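Local coordinates for protein manganese-dependent ADP-ribose/CDP-alcohol diphosphatase (Danio rerio, PDB 2NXF) that probably hydrolyses ADP-ribose and CDP-alcohols such as CDP-choline at a dinuclear metal centre, splitting the diphosphate bond to release a nucleoside monophosphate, at residues Ile225-Pro230 with Leu259-Gly264. Residues are numbered along the deposited sequence; the frame is centred on the assembly and turned at random.
Sequences IFSHLP and LCFIAG. With ZN (zinc ion), chain C.
In the beta-alpha-beta unit of the calcineurin-like phosphoesterase fold, Ile225 pairs with Phe261 across neighbouring parallel strands whose C-terminal ends lead to the metal centre. Ile225 uses both backbone polar atoms: its N donates to Cys260 O, and its O accepts a nearly straight bond from Ile262 N (2.7 Å, 168° at the hydrogen). Ser227 N then bonds to Ile262 O. Beyond the strands, Gly264 N reaches His228 O at 3.0 Å, a more bent bond whose donor stands above the carbonyl plane.

The Phe261 ring swings over 225-230 because chi1 (-173°) sets CG opposite the backbone N. Its CE1 touches Ile225 CG2 at 3.7 Å, CZ lies 3.5 Å from Ser227 CB, and Leu229 O meets the ring edge in plane. Leu229 O also accepts a hydrogen bond from Ser227 OG (2.8 Å) on a lone pair, which ties this carbonyl back to the serine side chain. Helix 245-253 packs on Ile225 and Phe261; on the other face, Phe226 CE1 touches Ile262 CD1.

An alanine in place of Phe261 would probably leave a gap between Ile225, Ser227 and helix 245-253 and strip the ring edge from Leu229 O.

His228 NE2 binds zinc at 2.2 Å, while ND1 donates to Leu58 O, a bond that probably steadies the imidazole; the Gly264 bond holds only the backbone carrying it.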
ATOM      1  N   ILE A 225       0.214   3.527   9.778  1.00 24.27           N
ATOM      2  CA  ILE A 225       0.592   2.221   9.239  1.00 24.54           C
ATOM      3  C   ILE A 225       0.216   2.181   7.775  1.00 25.02           C
ATOM      4  O   ILE A 225      -0.894   2.602   7.414  1.00 25.76           O
ATOM      5  CB  ILE A 225      -0.120   1.108  10.021  1.00 24.09           C
ATOM      6  CG1 ILE A 225       0.258   1.210  11.513  1.00 25.17           C
ATOM      7  CG2 ILE A 225       0.257  -0.299   9.484  1.00 25.38           C
ATOM      8  CD1 ILE A 225      -0.619   0.352  12.390  1.00 29.87           C
ATOM      9  N   PHE A 226       1.134   1.688   6.946  1.00 24.45           N
ATOM     10  CA  PHE A 226       0.960   1.710   5.494  1.00 25.14           C
ATOM     11  C   PHE A 226       1.087   0.287   4.983  1.00 25.35           C
ATOM     12  O   PHE A 226       1.997  -0.442   5.395  1.00 26.26           O
ATOM     13  CB  PHE A 226       2.044   2.567   4.836  1.00 25.37           C
ATOM     14  CG  PHE A 226       2.030   4.006   5.280  1.00 24.43           C
ATOM     15  CD1 PHE A 226       1.299   4.957   4.591  1.00 25.98           C
ATOM     16  CD2 PHE A 226       2.747   4.404   6.425  1.00 25.76           C
ATOM     17  CE1 PHE A 226       1.298   6.297   5.013  1.00 25.30           C
ATOM     18  CE2 PHE A 226       2.733   5.742   6.843  1.00 25.91           C
ATOM     19  CZ  PHE A 226       2.012   6.679   6.139  1.00 27.05           C
ATOM     20  N   SER A 227       0.178  -0.111   4.100  1.00 24.42           N
ATOM     21  CA  SER A 227       0.164  -1.483   3.576  1.00 24.21           C
ATOM     22  C   SER A 227      -0.379  -1.427   2.152  1.00 24.68           C
ATOM     23  O   SER A 227      -1.252  -0.613   1.880  1.00 24.51           O
ATOM     24  CB  SER A 227      -0.763  -2.321   4.460  1.00 24.91           C
ATOM     25  OG  SER A 227      -1.107  -3.573   3.861  1.00 25.85           O
ATOM     26  N   HIS A 228       0.078  -2.294   1.237  1.00 24.34           N
ATOM     27  CA  HIS A 228      -0.563  -2.214  -0.081  1.00 24.46           C
ATOM     28  C   HIS A 228      -2.042  -2.593   0.080  1.00 24.01           C
ATOM     29  O   HIS A 228      -2.922  -1.973  -0.542  1.00 24.67           O
ATOM     30  CB  HIS A 228       0.072  -3.153  -1.107  1.00 24.41           C
ATOM     31  CG  HIS A 228      -0.505  -2.987  -2.467  1.00 23.86           C
ATOM     32  ND1 HIS A 228      -0.444  -1.787  -3.153  1.00 24.09           N
ATOM     33  CD2 HIS A 228      -1.185  -3.849  -3.258  1.00 25.49           C
ATOM     34  CE1 HIS A 228      -1.047  -1.932  -4.325  1.00 27.11           C
ATOM     35  NE2 HIS A 228      -1.507  -3.171  -4.410  1.00 25.77           N
ATOM     36  N   LEU A 229      -2.299  -3.599   0.909  1.00 24.08           N
ATOM     37  CA  LEU A 229      -3.648  -4.139   1.071  1.00 23.60           C
ATOM     38  C   LEU A 229      -4.392  -3.565   2.266  1.00 23.85           C
ATOM     39  O   LEU A 229      -3.836  -3.464   3.377  1.00 24.07           O
ATOM     40  CB  LEU A 229      -3.600  -5.673   1.265  1.00 23.81           C
ATOM     41  CG  LEU A 229      -3.032  -6.483   0.089  1.00 23.02           C
ATOM     42  CD1 LEU A 229      -3.032  -7.994   0.438  1.00 25.94           C
ATOM     43  CD2 LEU A 229      -3.790  -6.213  -1.176  1.00 26.31           C
ATOM     44  N   PRO A 230      -5.672  -3.220   2.059  1.00 23.48           N
ATOM     45  CA  PRO A 230      -6.541  -2.821   3.178  1.00 23.89           C
ATOM     46  C   PRO A 230      -6.891  -4.021   4.065  1.00 23.71           C
ATOM     47  O   PRO A 230      -6.806  -5.182   3.622  1.00 23.85           O
ATOM     48  CB  PRO A 230      -7.802  -2.295   2.476  1.00 23.58           C
ATOM     49  CG  PRO A 230      -7.838  -3.007   1.162  1.00 25.16           C
ATOM     50  CD  PRO A 230      -6.371  -3.142   0.763  1.00 23.45           C
ATOM     51  N   LEU A 259      -3.120   5.591  14.783  1.00 23.90           N
ATOM     52  CA  LEU A 259      -3.818   6.768  14.292  1.00 24.71           C
ATOM     53  C   LEU A 259      -4.604   6.370  13.057  1.00 24.85           C
ATOM     54  O   LEU A 259      -5.823   6.560  12.997  1.00 25.20           O
ATOM     55  CB  LEU A 259      -2.837   7.907  13.995  1.00 25.02           C
ATOM     56  CG  LEU A 259      -3.430   9.173  13.358  1.00 24.80           C
ATOM     57  CD1 LEU A 259      -4.509   9.832  14.230  1.00 25.78           C
ATOM     58  CD2 LEU A 259      -2.297  10.140  13.013  1.00 25.34           C
ATOM     59  N   CYS A 260      -3.909   5.787  12.082  1.00 24.91           N
ATOM     60  CA  CYS A 260      -4.586   5.388  10.851  1.00 24.63           C
ATOM     61  C   CYS A 260      -3.857   4.247  10.171  1.00 24.64           C
ATOM     62  O   CYS A 260      -2.664   4.005  10.418  1.00 25.79           O
ATOM     63  CB  CYS A 260      -4.713   6.579   9.910  1.00 25.50           C
ATOM     64  SG  CYS A 260      -3.134   7.340   9.462  1.00 28.51           S
ATOM     65  N   PHE A 261      -4.599   3.555   9.314  1.00 23.81           N
ATOM     66  CA  PHE A 261      -4.085   2.472   8.519  1.00 23.88           C
ATOM     67  C   PHE A 261      -4.388   2.858   7.079  1.00 24.46           C
ATOM     68  O   PHE A 261      -5.549   3.047   6.718  1.00 24.59           O
ATOM     69  CB  PHE A 261      -4.805   1.183   8.903  1.00 24.09           C
ATOM     70  CG  PHE A 261      -4.231  -0.037   8.251  1.00 24.07           C
ATOM     71  CD1 PHE A 261      -3.312  -0.839   8.931  1.00 25.74           C
ATOM     72  CD2 PHE A 261      -4.581  -0.360   6.939  1.00 24.53           C
ATOM     73  CE1 PHE A 261      -2.759  -1.984   8.304  1.00 25.43           C
ATOM     74  CE2 PHE A 261      -4.050  -1.497   6.312  1.00 25.75           C
ATOM     75  CZ  PHE A 261      -3.129  -2.301   6.993  1.00 26.55           C
ATOM     76  N   ILE A 262      -3.338   3.032   6.287  1.00 24.05           N
ATOM     77  CA  ILE A 262      -3.485   3.601   4.931  1.00 24.14           C
ATOM     78  C   ILE A 262      -3.055   2.557   3.921  1.00 24.76           C
ATOM     79  O   ILE A 262      -1.975   1.959   4.047  1.00 24.73           O
ATOM     80  CB  ILE A 262      -2.628   4.903   4.784  1.00 24.27           C
ATOM     81  CG1 ILE A 262      -3.147   5.985   5.746  1.00 23.47           C
ATOM     82  CG2 ILE A 262      -2.681   5.441   3.359  1.00 24.46           C
ATOM     83  CD1 ILE A 262      -2.206   7.199   5.900  1.00 25.85           C
ATOM     84  N   ALA A 263      -3.915   2.311   2.933  1.00 24.52           N
ATOM     85  CA  ALA A 263      -3.640   1.271   1.953  1.00 23.87           C
ATOM     86  C   ALA A 263      -3.983   1.737   0.545  1.00 24.90           C
ATOM     87  O   ALA A 263      -4.616   2.774   0.376  1.00 25.01           O
ATOM     88  CB  ALA A 263      -4.438   0.005   2.297  1.00 25.15           C
ATOM     89  N   GLY A 264      -3.558   0.963  -0.452  1.00 25.08           N
ATOM     90  CA  GLY A 264      -3.948   1.204  -1.850  1.00 25.18           C
ATOM     91  C   GLY A 264      -4.732  -0.027  -2.282  1.00 25.70           C
ATOM     92  O   GLY A 264      -5.612  -0.519  -1.544  1.00 26.12           O
TER
HETATM   93 ZN    ZN C 402      -2.623  -4.004  -6.126  0.80 14.81          ZN
HETATM   94  O   HOH W   1      -4.245  -2.828  -6.906  1.00 20.14           O